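Side-chain contacts in Low temperature requirement C protein (Listeria monocytogenes, PDB 1Y9I), which is probably a phosphatidylglycerophosphatase, removing phosphate from a membrane lipid precursor, and carries a calcium and a magnesium ion at a binuclear site: residues A[13-18]-A[23-28]; A[34-39]-A[157-162]; A[50-55]-A[148-153]; A[59-64]-A[106-111]. One frame throughout, in Å; residues are numbered along the deposited sequence.

Four contacts tie together an all-helical subunit that assembles as a tetramer. Interactions 1 and 2 share helix 25-36, and interactions 2 and 3 share helix 143-160, whose first turn holds two magnesium ligands, Asp144 and Asp145. Interactions 1 and 3 meet where Ile28 CG2 lies 3.7 Å from Ile150 CG2; their centres are 11 Å apart, and the side chains of Val23 and Ile150 are each about 13 Å from the magnesium ion. Interactions 3 and 4, with centres 9 Å apart, join where Val55 CG2 reaches Tyr109 CE2 at 3.7 Å. Interactions 2 and 3 are bridged by a probable hydrogen bond, Arg157 NH1 to Asn51 OD1, 2.8 Å.

Interaction 1: A[13-18]-A[23-28]; sequences KARSWL and VEIDDI
The guanidinium group of Arg15 turns an edge to Ile25, whose CD1 lies near the plane of the group, 4.3 Å from NH1. The same NH1 makes a salt bridge to Glu53, and NE one to Glu11. Two residues further on, the Trp17 ring carries the aliphatic end of Lys13 over one face, with Lys13 CE 3.7 Å above the ring plane and displaced toward the rim. The Asp27 carboxylate takes up the amide of Glu24, Glu24 N to Asp27 OD2 2.7 Å, on its anti side, somewhat out of the carboxylate plane; since Glu24 is the N-cap of helix 25-36, this is the N3-to-N-cap half of a capping box.

Across the contact itself the one hydrogen bond is between main chains, Val23 N to Leu18 O at 3.0 Å, with a fairly straight N-H...O angle of 162°. Val23 CB also packs beside that same oxygen, at 3.7 Å, while Leu18 CB approaches Val23 O at 4.1 Å. Val23 and Leu18 both lean further on Leu143 of helix 143-160.

This is a short connection between two consecutive helices, 9-20 and 25-36, closed by one backbone hydrogen bond. Asp27, at N3, takes the amide N-H of the N-cap residue Glu24, and the arginine lays its edge against an apolar side chain while its charge is probably largely offset by Glu53 and Glu11.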
# COMPACT_ATOMS: atom_id res chain seq x y z
N LYS A 13 -21.77 -13.99 6.51
CA LYS A 13 -21.16 -13.84 7.83
C LYS A 13 -20.61 -12.44 8.06
O LYS A 13 -20.71 -11.90 9.16
CB LYS A 13 -20.04 -14.87 8.01
CG LYS A 13 -19.30 -14.76 9.33
CD LYS A 13 -20.21 -15.00 10.52
CE LYS A 13 -19.45 -14.87 11.83
NZ LYS A 13 -20.31 -15.11 13.03
N ALA A 14 -20.02 -11.85 7.02
CA ALA A 14 -19.46 -10.50 7.13
C ALA A 14 -20.55 -9.51 7.51
O ALA A 14 -20.39 -8.71 8.44
CB ALA A 14 -18.82 -10.08 5.81
N ARG A 15 -21.67 -9.56 6.80
CA ARG A 15 -22.78 -8.66 7.05
C ARG A 15 -23.40 -8.84 8.43
O ARG A 15 -23.61 -7.86 9.15
CB ARG A 15 -23.86 -8.85 5.97
CG ARG A 15 -23.45 -8.38 4.58
CD ARG A 15 -24.52 -8.74 3.56
NE ARG A 15 -24.24 -8.22 2.22
CZ ARG A 15 -24.39 -6.95 1.86
NH1 ARG A 15 -24.82 -6.05 2.74
NH2 ARG A 15 -24.12 -6.57 0.62
N SER A 16 -23.69 -10.08 8.81
CA SER A 16 -24.30 -10.35 10.11
C SER A 16 -23.38 -10.04 11.28
O SER A 16 -23.84 -9.62 12.34
CB SER A 16 -24.77 -11.81 10.19
OG SER A 16 -23.68 -12.71 10.07
N TRP A 17 -22.08 -10.23 11.09
CA TRP A 17 -21.14 -9.95 12.17
C TRP A 17 -21.04 -8.45 12.42
O TRP A 17 -20.95 -8.02 13.57
CB TRP A 17 -19.76 -10.54 11.88
CG TRP A 17 -19.08 -11.07 13.11
CD1 TRP A 17 -19.55 -11.02 14.39
CD2 TRP A 17 -17.82 -11.76 13.18
NE1 TRP A 17 -18.67 -11.63 15.25
CE2 TRP A 17 -17.60 -12.09 14.53
CE3 TRP A 17 -16.86 -12.13 12.22
CZ2 TRP A 17 -16.46 -12.78 14.96
CZ3 TRP A 17 -15.72 -12.81 12.65
CH2 TRP A 17 -15.53 -13.13 14.01
N LEU A 18 -21.05 -7.67 11.35
CA LEU A 18 -20.99 -6.22 11.49
C LEU A 18 -22.20 -5.78 12.33
O LEU A 18 -22.06 -5.04 13.31
CB LEU A 18 -21.06 -5.53 10.12
CG LEU A 18 -19.76 -5.35 9.33
CD1 LEU A 18 -20.07 -4.88 7.91
CD2 LEU A 18 -18.88 -4.33 10.04
N VAL A 23 -23.12 -2.32 14.16
CA VAL A 23 -23.02 -1.42 13.02
C VAL A 23 -24.03 -1.78 11.93
O VAL A 23 -23.97 -2.85 11.34
CB VAL A 23 -21.60 -1.44 12.42
CG1 VAL A 23 -21.48 -0.39 11.32
CG2 VAL A 23 -20.57 -1.17 13.51
N GLU A 24 -24.95 -0.86 11.67
CA GLU A 24 -25.97 -1.08 10.65
C GLU A 24 -25.53 -0.38 9.36
O GLU A 24 -24.72 0.55 9.40
CB GLU A 24 -27.31 -0.50 11.11
CG GLU A 24 -27.87 -1.09 12.41
CD GLU A 24 -28.37 -2.51 12.25
OE1 GLU A 24 -28.76 -2.90 11.13
OE2 GLU A 24 -28.39 -3.25 13.26
N ILE A 25 -26.06 -0.83 8.23
CA ILE A 25 -25.74 -0.24 6.94
C ILE A 25 -25.92 1.28 6.95
O ILE A 25 -25.07 2.01 6.46
CB ILE A 25 -26.62 -0.84 5.82
CG1 ILE A 25 -26.39 -2.35 5.72
CG2 ILE A 25 -26.33 -0.16 4.49
CD1 ILE A 25 -24.95 -2.75 5.47
N ASP A 26 -27.04 1.73 7.51
CA ASP A 26 -27.34 3.16 7.58
C ASP A 26 -26.32 3.96 8.38
O ASP A 26 -26.09 5.14 8.10
CB ASP A 26 -28.74 3.38 8.17
CG ASP A 26 -29.83 3.30 7.12
OD1 ASP A 26 -29.71 2.48 6.19
OD2 ASP A 26 -30.81 4.07 7.22
N ASP A 27 -25.69 3.33 9.37
CA ASP A 27 -24.69 4.02 10.17
C ASP A 27 -23.49 4.34 9.28
O ASP A 27 -22.89 5.42 9.37
CB ASP A 27 -24.25 3.16 11.36
CG ASP A 27 -25.41 2.80 12.28
OD1 ASP A 27 -26.21 3.70 12.61
OD2 ASP A 27 -25.50 1.62 12.68
N ILE A 28 -23.14 3.40 8.41
CA ILE A 28 -22.01 3.60 7.51
C ILE A 28 -22.40 4.59 6.42
O ILE A 28 -21.60 5.44 6.03
CB ILE A 28 -21.56 2.28 6.85
CG1 ILE A 28 -21.31 1.21 7.92
CG2 ILE A 28 -20.28 2.51 6.06
CD1 ILE A 28 -20.73 -0.09 7.38

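Interaction 2: A[34-39]-A[157-162]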
# COMPACT_ATOMS: atom_id res chain seq x y z
N PHE A 34 -21.52 12.23 5.20
CA PHE A 34 -20.65 13.18 5.89
C PHE A 34 -19.42 13.53 5.04
O PHE A 34 -18.97 14.67 5.01
CB PHE A 34 -20.19 12.58 7.22
CG PHE A 34 -19.24 13.45 7.99
CD1 PHE A 34 -19.71 14.52 8.74
CD2 PHE A 34 -17.87 13.20 7.95
CE1 PHE A 34 -18.83 15.33 9.46
CE2 PHE A 34 -16.98 14.01 8.66
CZ PHE A 34 -17.46 15.07 9.41
N LEU A 35 -18.90 12.52 4.35
CA LEU A 35 -17.72 12.70 3.50
C LEU A 35 -17.95 13.38 2.16
O LEU A 35 -17.08 14.10 1.66
CB LEU A 35 -17.07 11.35 3.22
CG LEU A 35 -16.44 10.60 4.39
CD1 LEU A 35 -15.96 9.24 3.90
CD2 LEU A 35 -15.28 11.40 4.94
N GLN A 36 -19.11 13.15 1.56
CA GLN A 36 -19.39 13.69 0.23
C GLN A 36 -20.42 14.81 0.09
O GLN A 36 -20.49 15.44 -0.96
CB GLN A 36 -19.79 12.54 -0.70
CG GLN A 36 -18.65 11.61 -1.08
CD GLN A 36 -17.77 12.20 -2.17
OE1 GLN A 36 -17.42 13.37 -2.13
NE2 GLN A 36 -17.41 11.37 -3.14
N GLN A 37 -21.21 15.06 1.13
CA GLN A 37 -22.25 16.08 1.07
C GLN A 37 -21.77 17.47 0.68
O GLN A 37 -22.47 18.19 -0.04
CB GLN A 37 -22.99 16.16 2.41
CG GLN A 37 -22.11 16.60 3.57
CD GLN A 37 -22.91 16.85 4.82
OE1 GLN A 37 -23.64 15.98 5.29
NE2 GLN A 37 -22.79 18.06 5.38
N LYS A 38 -20.59 17.86 1.15
CA LYS A 38 -20.04 19.17 0.85
C LYS A 38 -19.66 19.34 -0.62
O LYS A 38 -19.65 20.46 -1.14
CB LYS A 38 -18.81 19.43 1.73
CG LYS A 38 -18.16 20.80 1.55
CD LYS A 38 -19.08 21.92 2.04
CE LYS A 38 -18.45 23.29 1.82
NZ LYS A 38 -17.13 23.42 2.51
N TYR A 39 -19.35 18.23 -1.28
CA TYR A 39 -18.94 18.26 -2.68
C TYR A 39 -20.10 17.99 -3.64
O TYR A 39 -19.97 18.20 -4.84
CB TYR A 39 -17.83 17.23 -2.90
CG TYR A 39 -16.67 17.41 -1.94
CD1 TYR A 39 -15.86 18.55 -2.00
CD2 TYR A 39 -16.41 16.46 -0.95
CE1 TYR A 39 -14.83 18.74 -1.08
CE2 TYR A 39 -15.38 16.64 -0.03
CZ TYR A 39 -14.59 17.79 -0.11
OH TYR A 39 -13.58 17.97 0.81
N ARG A 157 -16.37 5.15 -4.57
CA ARG A 157 -17.19 4.58 -5.63
C ARG A 157 -18.19 5.65 -6.10
O ARG A 157 -18.44 5.79 -7.30
CB ARG A 157 -17.94 3.34 -5.14
CG ARG A 157 -18.80 2.70 -6.23
CD ARG A 157 -19.53 1.46 -5.75
NE ARG A 157 -20.20 0.78 -6.86
CZ ARG A 157 -21.25 1.27 -7.51
NH1 ARG A 157 -21.75 2.45 -7.17
NH2 ARG A 157 -21.78 0.59 -8.53
N LEU A 158 -18.74 6.39 -5.15
CA LEU A 158 -19.69 7.45 -5.45
C LEU A 158 -19.02 8.50 -6.33
O LEU A 158 -19.57 8.93 -7.34
CB LEU A 158 -20.20 8.07 -4.13
CG LEU A 158 -21.29 9.15 -4.16
CD1 LEU A 158 -21.85 9.34 -2.76
CD2 LEU A 158 -20.72 10.45 -4.69
N ALA A 159 -17.81 8.93 -5.94
CA ALA A 159 -17.08 9.93 -6.72
C ALA A 159 -16.94 9.48 -8.17
O ALA A 159 -17.13 10.27 -9.09
CB ALA A 159 -15.71 10.17 -6.11
N HIS A 160 -16.60 8.20 -8.36
CA HIS A 160 -16.45 7.66 -9.71
C HIS A 160 -17.78 7.59 -10.44
O HIS A 160 -17.82 7.61 -11.67
CB HIS A 160 -15.83 6.26 -9.68
CG HIS A 160 -14.34 6.25 -9.56
ND1 HIS A 160 -13.68 6.33 -8.35
CD2 HIS A 160 -13.37 6.19 -10.51
CE1 HIS A 160 -12.38 6.32 -8.56
NE2 HIS A 160 -12.16 6.23 -9.86
N SER A 161 -18.87 7.52 -9.68
CA SER A 161 -20.20 7.44 -10.27
C SER A 161 -20.60 8.67 -11.08
O SER A 161 -21.68 8.70 -11.66
CB SER A 161 -21.25 7.19 -9.17
OG SER A 161 -21.02 5.96 -8.51
N TYR A 162 -19.74 9.67 -11.12
CA TYR A 162 -20.04 10.89 -11.88
C TYR A 162 -19.20 11.03 -13.15
O TYR A 162 -19.35 11.99 -13.91
CB TYR A 162 -19.84 12.12 -10.99
CG TYR A 162 -20.82 12.22 -9.84
CD1 TYR A 162 -20.89 11.23 -8.86
CD2 TYR A 162 -21.67 13.32 -9.72
CE1 TYR A 162 -21.79 11.33 -7.79
CE2 TYR A 162 -22.57 13.43 -8.66
CZ TYR A 162 -22.63 12.43 -7.70
OH TYR A 162 -23.51 12.53 -6.65
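Van der Waals packing makes up the whole of the direct contact, and Gln36 is its hub. Its amide nitrogen NE2 lies 3.6 Å from Ala159 CB and 3.8 Å from Leu158 CD2, so that the methyl groups of two consecutive residues of helix 143-160 border the same polar atom. Ala159 N is also near, 3.7 Å from Gln36 NE2, without being a hydrogen-bond partner. The glutamine chain, bent at its second torsion (chi2 -79°), still carries the amide toward helix 143-160. In Leu158 the first torsion (chi1 -176°) lays CG beside the carbonyl carbon, with CD2 at the glutamine amide.

Hydrogen bonding comes from just outside the pair. Gln36 NE2 donates to the carbonyl oxygen of Ala155, one turn before Ala159, giving the buried amide a polar partner amid hydrocarbon. Where helix 143-160 ends, Ser161 OG donates back to Arg157 O at 2.9 Å, from above the carbonyl plane.

Aromatic contacts lie at the margin: the Tyr162 ring has Leu158 O at its edge, in the ring plane, and stacks on His40.

The contact thus joins the C-terminal part of helix 25-36 to the last turn of helix 143-160. Asn51 of helix 45-56 packs on Leu158, Asn116 and Ile120 of helix 114-123 pack on Leu35, and Leu94 of the third subunit rests on Ala159.

Interaction 3: A[50-55]-A[148-153]; sequences QNVEHV and GAIAAA
Ile150 puts its CG2 methyl toward two valines of helix 45-56 at once, 4.2 Å from Val52 CG1 and 4.1 Å from Val55 CG1. That dual contact depends on its first torsion (chi1 -71°), which places CG1 beside the backbone nitrogen and CG2 anti to it, so that the short branch rather than the longer ethyl arm faces the valines. Both valines have CG1 anti to the backbone nitrogen; three residues apart, they lie on one face of the helix, and their like first torsions turn the same branch to the isoleucine. The side chains of Val52 and Ile150 meet at about a right angle, whereas those of Val55 and Ile150 cross obliquely.

Val55 does more. Both of its methyl groups straddle Ala153 CB, with CG1 and CG2 each 4.1 Å away, and CG2 is also 4.0 Å from Ala153 C. Val55 thus packs on both the methyl and the backbone of Ala153. All four touching residues are buried, and no hydrogen bond links the segments.

The two short helical pieces approach to 9.1 Å between their axes at a crossing angle of 113°. Val52 and Val55 continue onto Ala154, and Ile105 of helix 97-106 covers Ile150. This is the apolar core packing of a helical bundle, built here on the alanine-rich middle of helix 143-160.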
# COMPACT_ATOMS: atom_id res chain seq x y z
N GLN A 50 -26.59 2.68 -1.15
CA GLN A 50 -26.34 1.79 -2.29
C GLN A 50 -24.85 1.56 -2.51
O GLN A 50 -24.43 0.46 -2.86
CB GLN A 50 -26.94 2.37 -3.57
CG GLN A 50 -28.46 2.43 -3.60
CD GLN A 50 -28.98 3.01 -4.90
OE1 GLN A 50 -28.63 2.53 -5.98
NE2 GLN A 50 -29.81 4.04 -4.81
N ASN A 51 -24.05 2.60 -2.34
CA ASN A 51 -22.61 2.46 -2.53
C ASN A 51 -22.00 1.62 -1.41
O ASN A 51 -21.04 0.89 -1.64
CB ASN A 51 -21.95 3.84 -2.62
CG ASN A 51 -22.02 4.43 -4.02
OD1 ASN A 51 -21.25 4.06 -4.91
ND2 ASN A 51 -22.97 5.35 -4.23
N VAL A 52 -22.55 1.73 -0.20
CA VAL A 52 -22.05 0.93 0.92
C VAL A 52 -22.33 -0.53 0.60
O VAL A 52 -21.46 -1.40 0.78
CB VAL A 52 -22.75 1.31 2.25
CG1 VAL A 52 -22.39 0.30 3.34
CG2 VAL A 52 -22.32 2.71 2.69
N GLU A 53 -23.53 -0.81 0.11
CA GLU A 53 -23.92 -2.17 -0.25
C GLU A 53 -22.95 -2.75 -1.28
O GLU A 53 -22.54 -3.91 -1.17
CB GLU A 53 -25.35 -2.20 -0.81
CG GLU A 53 -26.44 -1.93 0.22
CD GLU A 53 -26.60 -3.07 1.23
OE1 GLU A 53 -25.89 -4.09 1.10
OE2 GLU A 53 -27.43 -2.93 2.16
N HIS A 54 -22.59 -1.95 -2.28
CA HIS A 54 -21.67 -2.40 -3.32
C HIS A 54 -20.30 -2.76 -2.76
O HIS A 54 -19.67 -3.72 -3.21
CB HIS A 54 -21.51 -1.34 -4.41
CG HIS A 54 -22.59 -1.37 -5.44
ND1 HIS A 54 -23.52 -0.37 -5.58
CD2 HIS A 54 -22.87 -2.27 -6.41
CE1 HIS A 54 -24.33 -0.65 -6.58
NE2 HIS A 54 -23.96 -1.80 -7.11
N VAL A 55 -19.83 -1.99 -1.79
CA VAL A 55 -18.53 -2.26 -1.18
C VAL A 55 -18.56 -3.59 -0.42
O VAL A 55 -17.64 -4.41 -0.54
CB VAL A 55 -18.13 -1.11 -0.22
CG1 VAL A 55 -16.87 -1.48 0.55
CG2 VAL A 55 -17.89 0.17 -1.01
N GLY A 148 -14.64 2.94 9.06
CA GLY A 148 -14.16 4.14 8.39
C GLY A 148 -13.73 3.84 6.97
O GLY A 148 -13.98 4.63 6.05
N ALA A 149 -13.09 2.69 6.77
CA ALA A 149 -12.62 2.29 5.45
C ALA A 149 -13.77 1.96 4.49
O ALA A 149 -13.70 2.28 3.30
CB ALA A 149 -11.69 1.10 5.57
N ILE A 150 -14.80 1.31 4.99
CA ILE A 150 -15.95 0.98 4.15
C ILE A 150 -16.59 2.30 3.69
O ILE A 150 -16.99 2.43 2.54
CB ILE A 150 -16.99 0.13 4.91
CG1 ILE A 150 -16.44 -1.29 5.12
CG2 ILE A 150 -18.29 0.05 4.10
CD1 ILE A 150 -17.25 -2.14 6.10
N ALA A 151 -16.67 3.27 4.60
CA ALA A 151 -17.25 4.57 4.27
C ALA A 151 -16.42 5.28 3.19
O ALA A 151 -16.96 5.82 2.22
CB ALA A 151 -17.32 5.44 5.53
N ALA A 152 -15.10 5.27 3.37
CA ALA A 152 -14.20 5.91 2.42
C ALA A 152 -14.24 5.22 1.06
O ALA A 152 -14.20 5.87 0.03
CB ALA A 152 -12.77 5.90 2.97
N ALA A 153 -14.31 3.89 1.07
CA ALA A 153 -14.37 3.15 -0.18
C ALA A 153 -15.68 3.48 -0.89
O ALA A 153 -15.70 3.69 -2.11
CB ALA A 153 -14.28 1.64 0.09

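Interaction 4: A[59-64]-A[106-111]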
# COMPACT_ATOMS: atom_id res chain seq x y z
N ARG A 59 -15.35 -9.37 -2.22
CA ARG A 59 -14.71 -10.44 -1.47
C ARG A 59 -13.54 -9.89 -0.63
O ARG A 59 -13.36 -10.28 0.52
CB ARG A 59 -14.20 -11.52 -2.43
CG ARG A 59 -13.81 -12.82 -1.75
CD ARG A 59 -13.22 -13.80 -2.75
NE ARG A 59 -13.06 -15.14 -2.18
CZ ARG A 59 -14.07 -15.99 -1.97
NH1 ARG A 59 -15.31 -15.64 -2.30
NH2 ARG A 59 -13.83 -17.18 -1.44
N GLU A 60 -12.76 -8.99 -1.22
CA GLU A 60 -11.61 -8.39 -0.53
C GLU A 60 -12.05 -7.72 0.78
O GLU A 60 -11.37 -7.80 1.81
CB GLU A 60 -10.96 -7.35 -1.46
CG GLU A 60 -9.61 -6.82 -1.01
CD GLU A 60 -8.45 -7.73 -1.41
OE1 GLU A 60 -7.30 -7.23 -1.45
OE2 GLU A 60 -8.68 -8.93 -1.68
N VAL A 61 -13.20 -7.04 0.72
CA VAL A 61 -13.74 -6.36 1.89
C VAL A 61 -14.24 -7.37 2.92
O VAL A 61 -14.00 -7.24 4.10
CB VAL A 61 -14.90 -5.43 1.47
CG1 VAL A 61 -15.60 -4.85 2.70
CG2 VAL A 61 -14.34 -4.30 0.61
N GLN A 62 -14.93 -8.40 2.44
CA GLN A 62 -15.46 -9.41 3.35
C GLN A 62 -14.35 -10.11 4.14
O GLN A 62 -14.49 -10.34 5.35
CB GLN A 62 -16.27 -10.42 2.55
CG GLN A 62 -17.50 -9.79 1.91
CD GLN A 62 -18.01 -10.59 0.74
OE1 GLN A 62 -17.60 -11.73 0.54
NE2 GLN A 62 -18.92 -10.01 -0.04
N ASN A 63 -13.25 -10.42 3.47
CA ASN A 63 -12.12 -11.07 4.13
C ASN A 63 -11.57 -10.21 5.25
O ASN A 63 -11.24 -10.71 6.33
CB ASN A 63 -11.01 -11.39 3.12
CG ASN A 63 -11.38 -12.54 2.19
OD1 ASN A 63 -12.09 -13.46 2.59
ND2 ASN A 63 -10.87 -12.50 0.96
N ALA A 64 -11.46 -8.91 5.00
CA ALA A 64 -10.93 -7.98 5.99
C ALA A 64 -11.91 -7.81 7.16
O ALA A 64 -11.49 -7.75 8.31
CB ALA A 64 -10.64 -6.63 5.35
N VAL A 106 -10.18 0.13 1.65
CA VAL A 106 -10.15 1.38 0.89
C VAL A 106 -9.66 1.14 -0.53
O VAL A 106 -10.23 1.66 -1.50
CB VAL A 106 -9.21 2.40 1.55
CG1 VAL A 106 -9.15 3.68 0.70
CG2 VAL A 106 -9.68 2.72 2.95
N ASN A 107 -8.59 0.37 -0.65
CA ASN A 107 -7.99 0.09 -1.95
C ASN A 107 -8.89 -0.51 -3.01
O ASN A 107 -8.59 -0.40 -4.20
CB ASN A 107 -6.75 -0.78 -1.77
CG ASN A 107 -5.49 0.04 -1.68
OD1 ASN A 107 -4.56 -0.29 -0.93
ND2 ASN A 107 -5.44 1.12 -2.45
N VAL A 108 -9.97 -1.16 -2.60
CA VAL A 108 -10.88 -1.76 -3.57
C VAL A 108 -11.39 -0.71 -4.56
O VAL A 108 -11.77 -1.04 -5.68
CB VAL A 108 -12.08 -2.45 -2.88
CG1 VAL A 108 -12.98 -3.07 -3.91
CG2 VAL A 108 -11.57 -3.53 -1.94
N TYR A 109 -11.40 0.55 -4.14
CA TYR A 109 -11.83 1.62 -5.03
C TYR A 109 -10.74 2.66 -5.29
O TYR A 109 -11.03 3.79 -5.69
CB TYR A 109 -13.13 2.26 -4.53
CG TYR A 109 -14.34 1.41 -4.84
CD1 TYR A 109 -14.78 1.26 -6.16
CD2 TYR A 109 -14.99 0.68 -3.85
CE1 TYR A 109 -15.84 0.41 -6.48
CE2 TYR A 109 -16.06 -0.17 -4.16
CZ TYR A 109 -16.47 -0.30 -5.47
OH TYR A 109 -17.50 -1.15 -5.80
N GLY A 110 -9.49 2.27 -5.05
CA GLY A 110 -8.38 3.17 -5.33
C GLY A 110 -7.90 4.17 -4.31
O GLY A 110 -8.53 4.41 -3.27
N SER A 111 -6.77 4.79 -4.64
CA SER A 111 -6.11 5.77 -3.79
C SER A 111 -6.91 7.03 -3.49
O SER A 111 -6.61 7.73 -2.52
CB SER A 111 -4.77 6.15 -4.41
OG SER A 111 -4.97 6.64 -5.73
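Val108 drives a single methyl, CG2, against helix 59-76, where it meets both Val61 and Glu60. The two valines cross at about a right angle, methyl against methyl, with Val108 CG2 3.8 Å from Val61 CG2. Both use the branch that is anti to the carbonyl carbon. Glu60 lies differently: its aliphatic part and Val108 run past one another in opposite directions, and Glu60 CB and CG are each 3.9 Å from Val108 CG2.

The glutamate stem leaves the helix with CG anti to the backbone N (chi1 -169°) and then bends at its second torsion (chi2 84°), so its methylene groups pack while the carboxylate leads elsewhere. There OE1 accepts from Ser111 N of the fourth subunit, and Ser111 N of this chain bonds to Glu60 OE2 of that subunit. On the loop, Tyr109 N to Val106 O at 3.1 Å and Gly110 N to Asn107 O at 2.9 Å close tight turns around Val108.

The reciprocal Glu60-Ser111 bonds and Asn107 packing on Asn107 of the fourth subunit are consistent with a two-fold interface; the valine contact joins helix 59-76 to the loop after helix 97-106, beside that interface of the helical tetramer.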